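Local coordinates for protein dipeptide Epimerase (Enterococcus faecalis V583, PDB 3K1G) that is an enzyme of the mandelate racemase/muconate lactonizing enzyme family, pairing an enolase-type N-terminal domain with a TIM-barrel-like C-terminal domain, at residues D132-I137 with K159-T164; E296-I301 with D320-L325; I261-M266 with C288-M293. One frame throughout, in Å; residues are numbered along the deposited sequence.

Contact 1 (D132-I137 with K159-T164). With TYR (tyrosine), chain J; SER (serine), chain I.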
ATOM      1  N   ASP A 132       0.725 -11.213   0.831  1.00 32.22           N
ATOM      2  CA  ASP A 132       2.035 -11.792   1.024  1.00 35.80           C
ATOM      3  C   ASP A 132       2.453 -11.218   2.377  1.00 36.11           C
ATOM      4  O   ASP A 132       1.629 -10.645   3.100  1.00 34.18           O
ATOM      5  CB  ASP A 132       3.006 -11.317  -0.073  1.00 35.90           C
ATOM      6  CG  ASP A 132       3.170  -9.794  -0.110  1.00 36.87           C
ATOM      7  OD1 ASP A 132       3.036  -9.157   0.958  1.00 37.24           O
ATOM      8  OD2 ASP A 132       3.452  -9.233  -1.200  1.00 32.27           O
ATOM      9  N   ILE A 133       3.720 -11.391   2.724  1.00 38.30           N
ATOM     10  CA  ILE A 133       4.266 -10.834   3.951  1.00 38.80           C
ATOM     11  C   ILE A 133       5.684 -10.486   3.532  1.00 41.44           C
ATOM     12  O   ILE A 133       6.325 -11.249   2.806  1.00 42.25           O
ATOM     13  CB  ILE A 133       4.243 -11.842   5.121  1.00 40.46           C
ATOM     14  CG1 ILE A 133       4.566 -11.108   6.426  1.00 40.58           C
ATOM     15  CG2 ILE A 133       5.239 -12.977   4.876  1.00 37.81           C
ATOM     16  CD1 ILE A 133       4.259 -11.913   7.686  1.00 40.86           C
ATOM     17  N   THR A 134       6.163  -9.324   3.954  1.00 41.55           N
ATOM     18  CA  THR A 134       7.488  -8.874   3.559  1.00 42.99           C
ATOM     19  C   THR A 134       8.611  -9.291   4.502  1.00 42.64           C
ATOM     20  O   THR A 134       8.383  -9.574   5.682  1.00 41.75           O
ATOM     21  CB  THR A 134       7.508  -7.331   3.397  1.00 44.05           C
ATOM     22  OG1 THR A 134       6.455  -6.933   2.509  1.00 45.35           O
ATOM     23  CG2 THR A 134       8.831  -6.864   2.816  1.00 45.17           C
ATOM     24  N   LEU A 135       9.819  -9.355   3.949  1.00 40.94           N
ATOM     25  CA  LEU A 135      11.014  -9.692   4.705  1.00 41.78           C
ATOM     26  C   LEU A 135      11.971  -8.533   4.493  1.00 41.25           C
ATOM     27  O   LEU A 135      12.456  -8.311   3.379  1.00 40.49           O
ATOM     28  CB  LEU A 135      11.654 -10.986   4.191  1.00 43.31           C
ATOM     29  CG  LEU A 135      10.881 -12.298   4.308  1.00 42.98           C
ATOM     30  CD1 LEU A 135      11.750 -13.422   3.780  1.00 43.91           C
ATOM     31  CD2 LEU A 135      10.494 -12.565   5.750  1.00 42.77           C
ATOM     32  N   GLY A 136      12.218  -7.778   5.558  1.00 43.22           N
ATOM     33  CA  GLY A 136      13.118  -6.642   5.473  1.00 44.34           C
ATOM     34  C   GLY A 136      14.546  -7.084   5.244  1.00 45.15           C
ATOM     35  O   GLY A 136      14.936  -8.172   5.667  1.00 44.82           O
ATOM     36  N   ILE A 137      15.322  -6.237   4.574  1.00 46.17           N
ATOM     37  CA  ILE A 137      16.709  -6.538   4.275  1.00 48.06           C
ATOM     38  C   ILE A 137      17.391  -7.040   5.533  1.00 51.12           C
ATOM     39  O   ILE A 137      17.083  -6.585   6.635  1.00 51.51           O
ATOM     40  CB  ILE A 137      17.454  -5.290   3.751  1.00 46.88           C
ATOM     41  CG1 ILE A 137      16.786  -4.796   2.467  1.00 45.44           C
ATOM     42  CG2 ILE A 137      18.921  -5.617   3.502  1.00 46.36           C
ATOM     43  CD1 ILE A 137      17.472  -3.607   1.830  1.00 42.49           C
ATOM     44  N   LYS A 159       7.480 -11.288   0.054  1.00 39.88           N
ATOM     45  CA  LYS A 159       8.054 -10.100  -0.555  1.00 42.06           C
ATOM     46  C   LYS A 159       9.437  -9.999   0.086  1.00 42.05           C
ATOM     47  O   LYS A 159       9.562  -9.972   1.307  1.00 42.28           O
ATOM     48  CB  LYS A 159       7.208  -8.855  -0.239  1.00 42.33           C
ATOM     49  CG  LYS A 159       7.708  -7.584  -0.926  1.00 43.47           C
ATOM     50  CD  LYS A 159       6.685  -6.457  -0.850  1.00 43.70           C
ATOM     51  CE  LYS A 159       7.181  -5.217  -1.569  1.00 45.62           C
ATOM     52  NZ  LYS A 159       6.140  -4.152  -1.634  1.00 45.90           N
ATOM     53  N   ILE A 160      10.471  -9.964  -0.745  1.00 42.22           N
ATOM     54  CA  ILE A 160      11.839  -9.908  -0.258  1.00 41.90           C
ATOM     55  C   ILE A 160      12.530  -8.610  -0.637  1.00 41.29           C
ATOM     56  O   ILE A 160      12.657  -8.289  -1.815  1.00 40.15           O
ATOM     57  CB  ILE A 160      12.654 -11.091  -0.826  1.00 43.14           C
ATOM     58  CG1 ILE A 160      11.973 -12.407  -0.442  1.00 42.48           C
ATOM     59  CG2 ILE A 160      14.092 -11.031  -0.315  1.00 41.07           C
ATOM     60  CD1 ILE A 160      12.540 -13.617  -1.149  1.00 45.93           C
ATOM     61  N   LYS A 161      12.984  -7.873   0.373  1.00 40.98           N
ATOM     62  CA  LYS A 161      13.667  -6.604   0.149  1.00 41.63           C
ATOM     63  C   LYS A 161      15.152  -6.804  -0.144  1.00 42.09           C
ATOM     64  O   LYS A 161      15.795  -7.684   0.427  1.00 41.33           O
ATOM     65  CB  LYS A 161      13.500  -5.699   1.377  1.00 43.24           C
ATOM     66  CG  LYS A 161      12.070  -5.222   1.617  1.00 41.75           C
ATOM     67  CD  LYS A 161      11.684  -4.165   0.593  1.00 42.64           C
ATOM     68  CE  LYS A 161      10.301  -3.593   0.868  1.00 42.66           C
ATOM     69  NZ  LYS A 161       9.960  -2.517  -0.103  1.00 41.85           N
ATOM     70  N   VAL A 162      15.685  -5.976  -1.037  1.00 41.92           N
ATOM     71  CA  VAL A 162      17.085  -6.044  -1.422  1.00 43.59           C
ATOM     72  C   VAL A 162      17.498  -4.642  -1.828  1.00 45.28           C
ATOM     73  O   VAL A 162      16.640  -3.790  -2.060  1.00 45.49           O
ATOM     74  CB  VAL A 162      17.298  -6.995  -2.636  1.00 43.14           C
ATOM     75  CG1 VAL A 162      16.850  -8.408  -2.284  1.00 42.41           C
ATOM     76  CG2 VAL A 162      16.532  -6.484  -3.845  1.00 43.70           C
ATOM     77  N   GLY A 163      18.803  -4.398  -1.911  1.00 45.92           N
ATOM     78  CA  GLY A 163      19.271  -3.081  -2.298  1.00 48.45           C
ATOM     79  C   GLY A 163      20.633  -2.639  -1.786  1.00 49.60           C
ATOM     80  O   GLY A 163      21.005  -1.476  -1.959  1.00 49.43           O
ATOM     81  N   THR A 164      21.380  -3.545  -1.160  1.00 51.25           N
ATOM     82  CA  THR A 164      22.713  -3.210  -0.647  1.00 53.13           C
ATOM     83  C   THR A 164      23.785  -3.372  -1.726  1.00 55.08           C
ATOM     84  O   THR A 164      24.898  -2.855  -1.594  1.00 56.17           O
ATOM     85  CB  THR A 164      23.115  -4.111   0.526  1.00 51.68           C
ATOM     86  OG1 THR A 164      23.162  -5.470   0.082  1.00 52.58           O
ATOM     87  CG2 THR A 164      22.123  -3.980   1.664  1.00 51.42           C
TER
HETATM   88  N   TYR J 356       5.971  -0.840   1.727  1.00 41.93           N
HETATM   89  CA  TYR J 356       6.905  -0.027   0.945  1.00 41.83           C
HETATM   90  C   TYR J 356       7.154  -0.609  -0.441  1.00 42.41           C
HETATM   91  O   TYR J 356       6.372  -1.487  -0.861  1.00 40.73           O
HETATM   92  CB  TYR J 356       8.241   0.117   1.682  1.00 42.27           C
HETATM   93  CG  TYR J 356       8.178   0.983   2.919  1.00 42.87           C
HETATM   94  CD1 TYR J 356       8.995   0.716   4.014  1.00 43.45           C
HETATM   95  CD2 TYR J 356       7.304   2.074   2.999  1.00 44.23           C
HETATM   96  CE1 TYR J 356       8.949   1.505   5.160  1.00 42.20           C
HETATM   97  CE2 TYR J 356       7.248   2.870   4.146  1.00 42.87           C
HETATM   98  CZ  TYR J 356       8.075   2.574   5.222  1.00 43.17           C
HETATM   99  OH  TYR J 356       8.022   3.329   6.370  1.00 40.77           O
HETATM  100  OXT TYR J 356       8.125  -0.159  -1.092  1.00 43.04           O
HETATM  101  N   SER I 355       5.267  -4.338   2.730  1.00 42.13           N
HETATM  102  CA  SER I 355       5.115  -2.850   2.781  1.00 43.74           C
HETATM  103  C   SER I 355       6.182  -2.133   1.956  1.00 42.87           C
HETATM  104  O   SER I 355       7.168  -2.742   1.527  1.00 43.91           O
HETATM  105  CB  SER I 355       5.157  -2.366   4.238  1.00 44.19           C
HETATM  106  OG  SER I 355       6.260  -2.917   4.938  1.00 45.89           O
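Thr134 and Lys159 pair across parallel strands 128-135 and 157-161, which with helix 140-153 make a beta-alpha-beta unit of the TIM-barrel-like domain. Both side chains rise from one face of the sheet and run side by side, Thr134 OG1 lying 3.4 Å from Lys159 CD on the aliphatic part of the lysine. Lys159 is stretched out from its first torsion (chi1 -176°) to its last, and this carries NZ to the bound tyrosine, where it donates to O at 2.8 Å. Lys161 reaches the ligands by another path: a bend at chi2 (-73°) brings its NZ to serine O at 3.2 Å and to tyrosine OXT at 3.1 Å, both weak bonds. On the way Lys161 CG passes Thr134 CG2 at 3.8 Å.

Acidic and amide groups hold these ends in place. Lys159 NZ forms salt bridges with Asp318 and Glu215, Lys161 NZ is bonded to Asp189 and Asn191, and Thr134 OG1 is bonded to Asp320. A Lys-x-Lys pair ending the second barrel strand is familiar from relatives in this family. Below the side chains, the backbone locks the two strands together: Lys159 N donates to Ile133 O, Leu135 N to Lys159 O, and Lys161 N to Leu135 O. Leu135 and Ile160 occupy the other face, where CD1 of the leucine stands 4.3 Å from CG1 of the isoleucine and helix 140-153 packs over both. Past the end of strand 128-135, Ile137 lies across Lys161 at about a right angle, its CG1 3.6 Å from the lysine CB and its CD1 against the carbonyl carbon of Val162. On its other branch, Ile137 CG2 slides past Thr164 CG2 at 4.0 Å.

Contact 2 (E296-I301 with D320-L325); sequences ETTIGI and DATFGL. With SER (serine), chain I.
Beside the pocket that holds the bound serine, the first turn of helix 298-310 leans on the 3-10 turn 321-323, with Ile301 set against Ala321 and Thr322. Ile301 CD1 presses on Ala321 CB at 3.5 Å, tighter than usual for two carbons, while Ile301 CG1 lies 3.6 Å from Thr322 CG2. The hydroxyl of Thr322 sits between the backbone N and the carbonyl carbon (chi1 74°), leaving the methyl to meet the isoleucine; OG1 itself is bonded to Ser335 O. Farther along, Leu325 crosses Thr297 at about a right angle, its CD1 3.6 Å from the threonine CG2. Thr297 stands at the N-cap position but makes no capping bond: its OG1 goes to Glu47 of strand 43-48, whose carboxylate also takes Gly300 N. Glu296 O is buried against Ala321 CB at 3.5 Å and has no polar partner in the model. Just before the turn, Asp320 faces the ligand, its OD1 accepting from serine N at 3.0 Å and its OD2 more weakly. The turn thus meets the helix mainly through aliphatic carbons, while the Asp320 carboxylate probably favours a charged serine amine.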
ATOM      1  N   GLU A 296       1.485   2.846   8.384  1.00 38.84           N
ATOM      2  CA  GLU A 296       0.043   2.801   8.546  1.00 36.03           C
ATOM      3  C   GLU A 296      -0.408   1.614   9.357  1.00 34.64           C
ATOM      4  O   GLU A 296       0.353   0.679   9.583  1.00 35.11           O
ATOM      5  CB  GLU A 296      -0.675   2.864   7.197  1.00 36.47           C
ATOM      6  CG  GLU A 296      -0.232   1.894   6.157  1.00 38.47           C
ATOM      7  CD  GLU A 296      -0.947   2.156   4.844  1.00 37.83           C
ATOM      8  OE1 GLU A 296      -2.197   2.225   4.864  1.00 37.93           O
ATOM      9  OE2 GLU A 296      -0.264   2.304   3.806  1.00 35.42           O
ATOM     10  N   THR A 297      -1.645   1.662   9.824  1.00 32.42           N
ATOM     11  CA  THR A 297      -2.147   0.591  10.649  1.00 31.51           C
ATOM     12  C   THR A 297      -3.480   0.029  10.194  1.00 31.72           C
ATOM     13  O   THR A 297      -3.822   0.071   9.013  1.00 31.55           O
ATOM     14  CB  THR A 297      -2.243   1.058  12.120  1.00 32.57           C
ATOM     15  OG1 THR A 297      -3.167   2.146  12.229  1.00 34.92           O
ATOM     16  CG2 THR A 297      -0.882   1.538  12.607  1.00 32.22           C
ATOM     17  N   THR A 298      -4.218  -0.498  11.159  1.00 32.34           N
ATOM     18  CA  THR A 298      -5.517  -1.108  10.952  1.00 32.20           C
ATOM     19  C   THR A 298      -6.474  -0.385  10.006  1.00 31.33           C
ATOM     20  O   THR A 298      -7.064  -1.003   9.118  1.00 29.00           O
ATOM     21  CB  THR A 298      -6.215  -1.303  12.310  1.00 32.98           C
ATOM     22  OG1 THR A 298      -5.302  -1.945  13.211  1.00 34.49           O
ATOM     23  CG2 THR A 298      -7.479  -2.161  12.169  1.00 31.20           C
ATOM     24  N   ILE A 299      -6.639   0.920  10.186  1.00 30.41           N
ATOM     25  CA  ILE A 299      -7.567   1.653   9.340  1.00 30.93           C
ATOM     26  C   ILE A 299      -7.136   1.701   7.874  1.00 29.98           C
ATOM     27  O   ILE A 299      -7.928   1.406   6.980  1.00 29.44           O
ATOM     28  CB  ILE A 299      -7.789   3.082   9.870  1.00 31.62           C
ATOM     29  CG1 ILE A 299      -8.448   3.008  11.251  1.00 32.44           C
ATOM     30  CG2 ILE A 299      -8.670   3.871   8.894  1.00 27.69           C
ATOM     31  CD1 ILE A 299      -8.428   4.317  12.015  1.00 33.03           C
ATOM     32  N   GLY A 300      -5.881   2.053   7.635  1.00 27.49           N
ATOM     33  CA  GLY A 300      -5.390   2.128   6.277  1.00 27.38           C
ATOM     34  C   GLY A 300      -5.335   0.776   5.600  1.00 30.83           C
ATOM     35  O   GLY A 300      -5.614   0.658   4.405  1.00 29.61           O
ATOM     36  N   ILE A 301      -4.954  -0.249   6.359  1.00 31.29           N
ATOM     37  CA  ILE A 301      -4.864  -1.588   5.809  1.00 30.79           C
ATOM     38  C   ILE A 301      -6.268  -2.091   5.495  1.00 29.64           C
ATOM     39  O   ILE A 301      -6.501  -2.686   4.448  1.00 29.57           O
ATOM     40  CB  ILE A 301      -4.146  -2.550   6.794  1.00 30.06           C
ATOM     41  CG1 ILE A 301      -2.673  -2.146   6.926  1.00 30.63           C
ATOM     42  CG2 ILE A 301      -4.242  -3.981   6.305  1.00 29.08           C
ATOM     43  CD1 ILE A 301      -1.870  -2.264   5.641  1.00 28.39           C
ATOM     44  N   ASP A 320       0.612  -6.006   4.771  1.00 35.87           N
ATOM     45  CA  ASP A 320       1.202  -6.648   5.939  1.00 38.09           C
ATOM     46  C   ASP A 320       1.629  -5.678   7.039  1.00 39.59           C
ATOM     47  O   ASP A 320       2.355  -6.063   7.958  1.00 37.44           O
ATOM     48  CB  ASP A 320       2.425  -7.449   5.490  1.00 39.10           C
ATOM     49  CG  ASP A 320       3.443  -6.585   4.781  1.00 40.55           C
ATOM     50  OD1 ASP A 320       3.092  -5.444   4.405  1.00 38.59           O
ATOM     51  OD2 ASP A 320       4.591  -7.043   4.585  1.00 44.79           O
ATOM     52  N   ALA A 321       1.188  -4.427   6.952  1.00 39.31           N
ATOM     53  CA  ALA A 321       1.565  -3.437   7.952  1.00 39.76           C
ATOM     54  C   ALA A 321       1.117  -3.807   9.373  1.00 39.97           C
ATOM     55  O   ALA A 321       1.861  -3.595  10.334  1.00 40.88           O
ATOM     56  CB  ALA A 321       1.014  -2.060   7.562  1.00 38.95           C
ATOM     57  N   THR A 322      -0.078  -4.376   9.516  1.00 38.51           N
ATOM     58  CA  THR A 322      -0.574  -4.728  10.845  1.00 38.40           C
ATOM     59  C   THR A 322       0.109  -5.940  11.480  1.00 39.33           C
ATOM     60  O   THR A 322      -0.094  -6.213  12.667  1.00 38.19           O
ATOM     61  CB  THR A 322      -2.081  -5.014  10.836  1.00 37.85           C
ATOM     62  OG1 THR A 322      -2.313  -6.290  10.231  1.00 39.82           O
ATOM     63  CG2 THR A 322      -2.832  -3.934  10.066  1.00 36.81           C
ATOM     64  N   PHE A 323       0.904  -6.664  10.696  1.00 39.33           N
ATOM     65  CA  PHE A 323       1.594  -7.852  11.199  1.00 40.01           C
ATOM     66  C   PHE A 323       2.766  -7.491  12.105  1.00 39.97           C
ATOM     67  O   PHE A 323       3.189  -8.293  12.940  1.00 40.36           O
ATOM     68  CB  PHE A 323       2.105  -8.719  10.039  1.00 38.48           C
ATOM     69  CG  PHE A 323       1.025  -9.182   9.092  1.00 38.16           C
ATOM     70  CD1 PHE A 323      -0.295  -9.306   9.518  1.00 37.09           C
ATOM     71  CD2 PHE A 323       1.342  -9.531   7.782  1.00 39.53           C
ATOM     72  CE1 PHE A 323      -1.285  -9.772   8.658  1.00 38.55           C
ATOM     73  CE2 PHE A 323       0.356 -10.001   6.905  1.00 39.74           C
ATOM     74  CZ  PHE A 323      -0.959 -10.122   7.346  1.00 38.02           C
ATOM     75  N   GLY A 324       3.297  -6.287  11.932  1.00 40.22           N
ATOM     76  CA  GLY A 324       4.415  -5.867  12.752  1.00 38.57           C
ATOM     77  C   GLY A 324       4.034  -4.939  13.888  1.00 38.31           C
ATOM     78  O   GLY A 324       4.919  -4.432  14.571  1.00 40.01           O
ATOM     79  N   LEU A 325       2.737  -4.717  14.103  1.00 36.23           N
ATOM     80  CA  LEU A 325       2.282  -3.811  15.165  1.00 36.94           C
ATOM     81  C   LEU A 325       2.236  -4.460  16.547  1.00 37.38           C
ATOM     82  O   LEU A 325       1.701  -5.559  16.711  1.00 35.23           O
ATOM     83  CB  LEU A 325       0.886  -3.245  14.844  1.00 34.67           C
ATOM     84  CG  LEU A 325       0.666  -2.493  13.530  1.00 33.87           C
ATOM     85  CD1 LEU A 325      -0.737  -1.907  13.508  1.00 34.64           C
ATOM     86  CD2 LEU A 325       1.704  -1.390  13.373  1.00 33.64           C
TER
HETATM   87  N   SER I 355       5.267  -4.338   2.730  1.00 42.13           N
HETATM   88  CA  SER I 355       5.115  -2.850   2.781  1.00 43.74           C
HETATM   89  C   SER I 355       6.182  -2.133   1.956  1.00 42.87           C
HETATM   90  O   SER I 355       7.168  -2.742   1.527  1.00 43.91           O
HETATM   91  CB  SER I 355       5.157  -2.366   4.238  1.00 44.19           C
HETATM   92  OG  SER I 355       6.260  -2.917   4.938  1.00 45.89           O

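Contact 3 (I261-M266 with C288-M293). With TYR (tyrosine), chain J; SER (serine), chain I.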
ATOM      1  N   ILE A 261       1.639  -2.440 -11.745  1.00 29.03           N
ATOM      2  CA  ILE A 261       1.757  -1.219 -10.951  1.00 28.26           C
ATOM      3  C   ILE A 261       1.282  -1.404  -9.512  1.00 29.23           C
ATOM      4  O   ILE A 261       0.240  -2.008  -9.255  1.00 28.69           O
ATOM      5  CB  ILE A 261       1.001  -0.062 -11.646  1.00 28.47           C
ATOM      6  CG1 ILE A 261       1.838   0.426 -12.830  1.00 24.26           C
ATOM      7  CG2 ILE A 261       0.683   1.079 -10.647  1.00 26.79           C
ATOM      8  CD1 ILE A 261       1.141   1.409 -13.745  1.00 23.31           C
ATOM      9  N   ASN A 262       2.084  -0.905  -8.573  1.00 29.67           N
ATOM     10  CA  ASN A 262       1.775  -0.992  -7.149  1.00 29.53           C
ATOM     11  C   ASN A 262       0.988   0.246  -6.713  1.00 29.33           C
ATOM     12  O   ASN A 262       1.445   1.381  -6.876  1.00 29.18           O
ATOM     13  CB  ASN A 262       3.071  -1.072  -6.329  1.00 33.90           C
ATOM     14  CG  ASN A 262       2.819  -1.043  -4.823  1.00 36.77           C
ATOM     15  OD1 ASN A 262       1.993  -0.270  -4.331  1.00 38.63           O
ATOM     16  ND2 ASN A 262       3.548  -1.876  -4.084  1.00 39.55           N
ATOM     17  N   ILE A 263      -0.193   0.015  -6.159  1.00 28.01           N
ATOM     18  CA  ILE A 263      -1.053   1.096  -5.684  1.00 27.77           C
ATOM     19  C   ILE A 263      -0.991   1.218  -4.167  1.00 27.36           C
ATOM     20  O   ILE A 263      -1.048   0.215  -3.453  1.00 26.21           O
ATOM     21  CB  ILE A 263      -2.547   0.843  -6.039  1.00 27.64           C
ATOM     22  CG1 ILE A 263      -2.749   0.851  -7.555  1.00 24.11           C
ATOM     23  CG2 ILE A 263      -3.430   1.905  -5.366  1.00 27.59           C
ATOM     24  CD1 ILE A 263      -4.145   0.395  -7.983  1.00 26.44           C
ATOM     25  N   LYS A 264      -0.893   2.452  -3.680  1.00 27.02           N
ATOM     26  CA  LYS A 264      -0.892   2.715  -2.247  1.00 27.30           C
ATOM     27  C   LYS A 264      -1.794   3.913  -1.965  1.00 26.19           C
ATOM     28  O   LYS A 264      -1.635   4.968  -2.561  1.00 27.77           O
ATOM     29  CB  LYS A 264       0.518   3.015  -1.730  1.00 28.74           C
ATOM     30  CG  LYS A 264       1.466   1.813  -1.699  1.00 30.61           C
ATOM     31  CD  LYS A 264       2.796   2.193  -1.045  1.00 32.50           C
ATOM     32  CE  LYS A 264       3.810   1.038  -1.091  1.00 33.18           C
ATOM     33  NZ  LYS A 264       4.278   0.772  -2.485  1.00 35.94           N
ATOM     34  N   LEU A 265      -2.746   3.747  -1.063  1.00 25.29           N
ATOM     35  CA  LEU A 265      -3.641   4.844  -0.722  1.00 26.56           C
ATOM     36  C   LEU A 265      -2.843   6.070  -0.273  1.00 26.47           C
ATOM     37  O   LEU A 265      -3.218   7.195  -0.582  1.00 25.75           O
ATOM     38  CB  LEU A 265      -4.604   4.409   0.375  1.00 24.24           C
ATOM     39  CG  LEU A 265      -5.495   3.226  -0.003  1.00 27.22           C
ATOM     40  CD1 LEU A 265      -6.492   2.948   1.118  1.00 23.57           C
ATOM     41  CD2 LEU A 265      -6.220   3.539  -1.312  1.00 25.05           C
ATOM     42  N   MET A 266      -1.735   5.838   0.433  1.00 28.10           N
ATOM     43  CA  MET A 266      -0.880   6.921   0.927  1.00 28.10           C
ATOM     44  C   MET A 266      -0.002   7.586  -0.127  1.00 29.53           C
ATOM     45  O   MET A 266       0.717   8.543   0.171  1.00 31.98           O
ATOM     46  CB  MET A 266      -0.008   6.423   2.083  1.00 25.54           C
ATOM     47  CG  MET A 266      -0.805   5.884   3.262  1.00 24.96           C
ATOM     48  SD  MET A 266      -2.193   6.979   3.737  1.00 27.27           S
ATOM     49  CE  MET A 266      -3.403   5.798   4.208  1.00 24.66           C
ATOM     50  N   CYS A 288      -2.695  -4.653 -11.210  1.00 28.26           N
ATOM     51  CA  CYS A 288      -2.234  -3.829 -10.103  1.00 28.39           C
ATOM     52  C   CYS A 288      -2.121  -4.626  -8.819  1.00 27.45           C
ATOM     53  O   CYS A 288      -2.846  -5.597  -8.616  1.00 26.03           O
ATOM     54  CB  CYS A 288      -3.215  -2.667  -9.855  1.00 27.16           C
ATOM     55  SG  CYS A 288      -3.372  -1.463 -11.199  1.00 30.14           S
ATOM     56  N   MET A 289      -1.191  -4.215  -7.962  1.00 29.18           N
ATOM     57  CA  MET A 289      -1.028  -4.833  -6.651  1.00 29.05           C
ATOM     58  C   MET A 289      -1.318  -3.692  -5.678  1.00 27.93           C
ATOM     59  O   MET A 289      -0.976  -2.548  -5.959  1.00 28.68           O
ATOM     60  CB  MET A 289       0.408  -5.347  -6.432  1.00 30.85           C
ATOM     61  CG  MET A 289       0.666  -5.834  -4.981  1.00 31.41           C
ATOM     62  SD  MET A 289       2.259  -6.695  -4.676  1.00 34.94           S
ATOM     63  CE  MET A 289       3.407  -5.275  -4.598  1.00 32.10           C
ATOM     64  N   ILE A 290      -1.956  -3.990  -4.553  1.00 29.46           N
ATOM     65  CA  ILE A 290      -2.258  -2.963  -3.559  1.00 30.20           C
ATOM     66  C   ILE A 290      -1.224  -3.092  -2.438  1.00 31.95           C
ATOM     67  O   ILE A 290      -1.123  -4.147  -1.803  1.00 32.66           O
ATOM     68  CB  ILE A 290      -3.692  -3.140  -2.971  1.00 28.66           C
ATOM     69  CG1 ILE A 290      -4.002  -2.026  -1.970  1.00 31.68           C
ATOM     70  CG2 ILE A 290      -3.823  -4.476  -2.276  1.00 30.17           C
ATOM     71  CD1 ILE A 290      -4.601  -0.775  -2.579  1.00 26.01           C
ATOM     72  N   GLY A 291      -0.456  -2.026  -2.212  1.00 31.20           N
ATOM     73  CA  GLY A 291       0.561  -2.042  -1.174  1.00 31.56           C
ATOM     74  C   GLY A 291       0.213  -1.205   0.047  1.00 33.25           C
ATOM     75  O   GLY A 291      -0.944  -0.801   0.245  1.00 31.67           O
ATOM     76  N   CYS A 292       1.220  -0.941   0.873  1.00 32.88           N
ATOM     77  CA  CYS A 292       1.026  -0.153   2.084  1.00 34.24           C
ATOM     78  C   CYS A 292       2.342   0.456   2.541  1.00 34.09           C
ATOM     79  O   CYS A 292       3.403   0.106   2.029  1.00 33.45           O
ATOM     80  CB  CYS A 292       0.439  -1.026   3.210  1.00 33.66           C
ATOM     81  SG  CYS A 292       1.475  -2.445   3.782  1.00 36.73           S
ATOM     82  N   MET A 293       2.259   1.401   3.474  1.00 34.47           N
ATOM     83  CA  MET A 293       3.446   2.036   4.035  1.00 34.22           C
ATOM     84  C   MET A 293       3.637   1.298   5.351  1.00 33.65           C
ATOM     85  O   MET A 293       2.666   0.791   5.911  1.00 32.19           O
ATOM     86  CB  MET A 293       3.199   3.523   4.318  1.00 37.42           C
ATOM     87  CG  MET A 293       2.840   4.353   3.103  1.00 37.90           C
ATOM     88  SD  MET A 293       4.168   4.428   1.905  1.00 41.14           S
ATOM     89  CE  MET A 293       4.291   6.189   1.605  1.00 45.29           C
TER
HETATM   90  N   TYR J 356       5.971  -0.840   1.727  1.00 41.93           N
HETATM   91  CA  TYR J 356       6.905  -0.027   0.945  1.00 41.83           C
HETATM   92  C   TYR J 356       7.154  -0.609  -0.441  1.00 42.41           C
HETATM   93  O   TYR J 356       6.372  -1.487  -0.861  1.00 40.73           O
HETATM   94  CB  TYR J 356       8.241   0.117   1.682  1.00 42.27           C
HETATM   95  CG  TYR J 356       8.178   0.983   2.919  1.00 42.87           C
HETATM   96  CD1 TYR J 356       8.995   0.716   4.014  1.00 43.45           C
HETATM   97  CD2 TYR J 356       7.304   2.074   2.999  1.00 44.23           C
HETATM   98  CE1 TYR J 356       8.949   1.505   5.160  1.00 42.20           C
HETATM   99  CE2 TYR J 356       7.248   2.870   4.146  1.00 42.87           C
HETATM  100  CZ  TYR J 356       8.075   2.574   5.222  1.00 43.17           C
HETATM  101  OH  TYR J 356       8.022   3.329   6.370  1.00 40.77           O
HETATM  102  OXT TYR J 356       8.125  -0.159  -1.092  1.00 43.04           O
HETATM  103  N   SER I 355       5.267  -4.338   2.730  1.00 42.13           N
HETATM  104  CA  SER I 355       5.115  -2.850   2.781  1.00 43.74           C
HETATM  105  C   SER I 355       6.182  -2.133   1.956  1.00 42.87           C
HETATM  106  O   SER I 355       7.168  -2.742   1.527  1.00 43.91           O
HETATM  107  CB  SER I 355       5.157  -2.366   4.238  1.00 44.19           C
HETATM  108  OG  SER I 355       6.260  -2.917   4.938  1.00 45.89           O
HETATM  109  O   HOH W   1       3.755  -2.025  -0.758  1.00 39.13           O
HETATM  110  O   HOH W   2      -2.791   1.341   0.463  1.00 31.59           O
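Ile261, Asn262 and Ile263 lie in parallel register with Cys288, Met289 and Ile290, the strand axes approaching to 4.5 Å at 30°, and Met289 N to Ile261 O, Ile263 N to Met289 O and Gly291 N to Ile263 O are the three rungs. On one face Ile263 spreads two branches, CD1 against Cys288 CB at 3.7 Å and CG2 toward Ile290 CD1 at 4.0 Å, under helices 271-283 and 298-310. On the other, Asn262 ND2 stands 3.4 Å from the methyl CE of Met289. Lys264 runs over the bare backbone of Gly291, Lys264 CG 3.7 Å from Gly291 C, then bends at its last torsion (chi4 69°), with CE beside Cys292 O. Its NZ forms a salt bridge with Asp240 and weak bonds to Asn262 OD1 and tyrosine O. Cys292 O accepts a hydrogen bond from tyrosine N at 2.8 Å. A water accepts from Cys292 N and donates to tyrosine O at 2.7 Å. Beyond the strands, Met266 CB meets Met293 CG at 3.7 Å. Polar groups at the C-terminal ends of neighbouring parallel strands, with apolar side chains facing the helices, are typical of a TIM-barrel ligand site.

Overall arrangement
Contacts 1 and 3 each join neighbouring parallel strands of the same barrel sheet, whereas contact 2 sets a helix start against a loop turn. Contact 3 is the deepest, near the centre of the chain, and contact 2 is buried as well; contact 1 lies farther out and is partly open at its far end. Backbone rungs hold 1 and 3, aliphatic packing holds 2. All three touch the bound serine, and 1 and 3 also touch the tyrosine. Asp320 joins contact 2 to contact 1 and also to contact 3, where its OD1 lies 3.5 Å from Cys292 SG. Ile301 CD1 likewise packs on Cys292 CB.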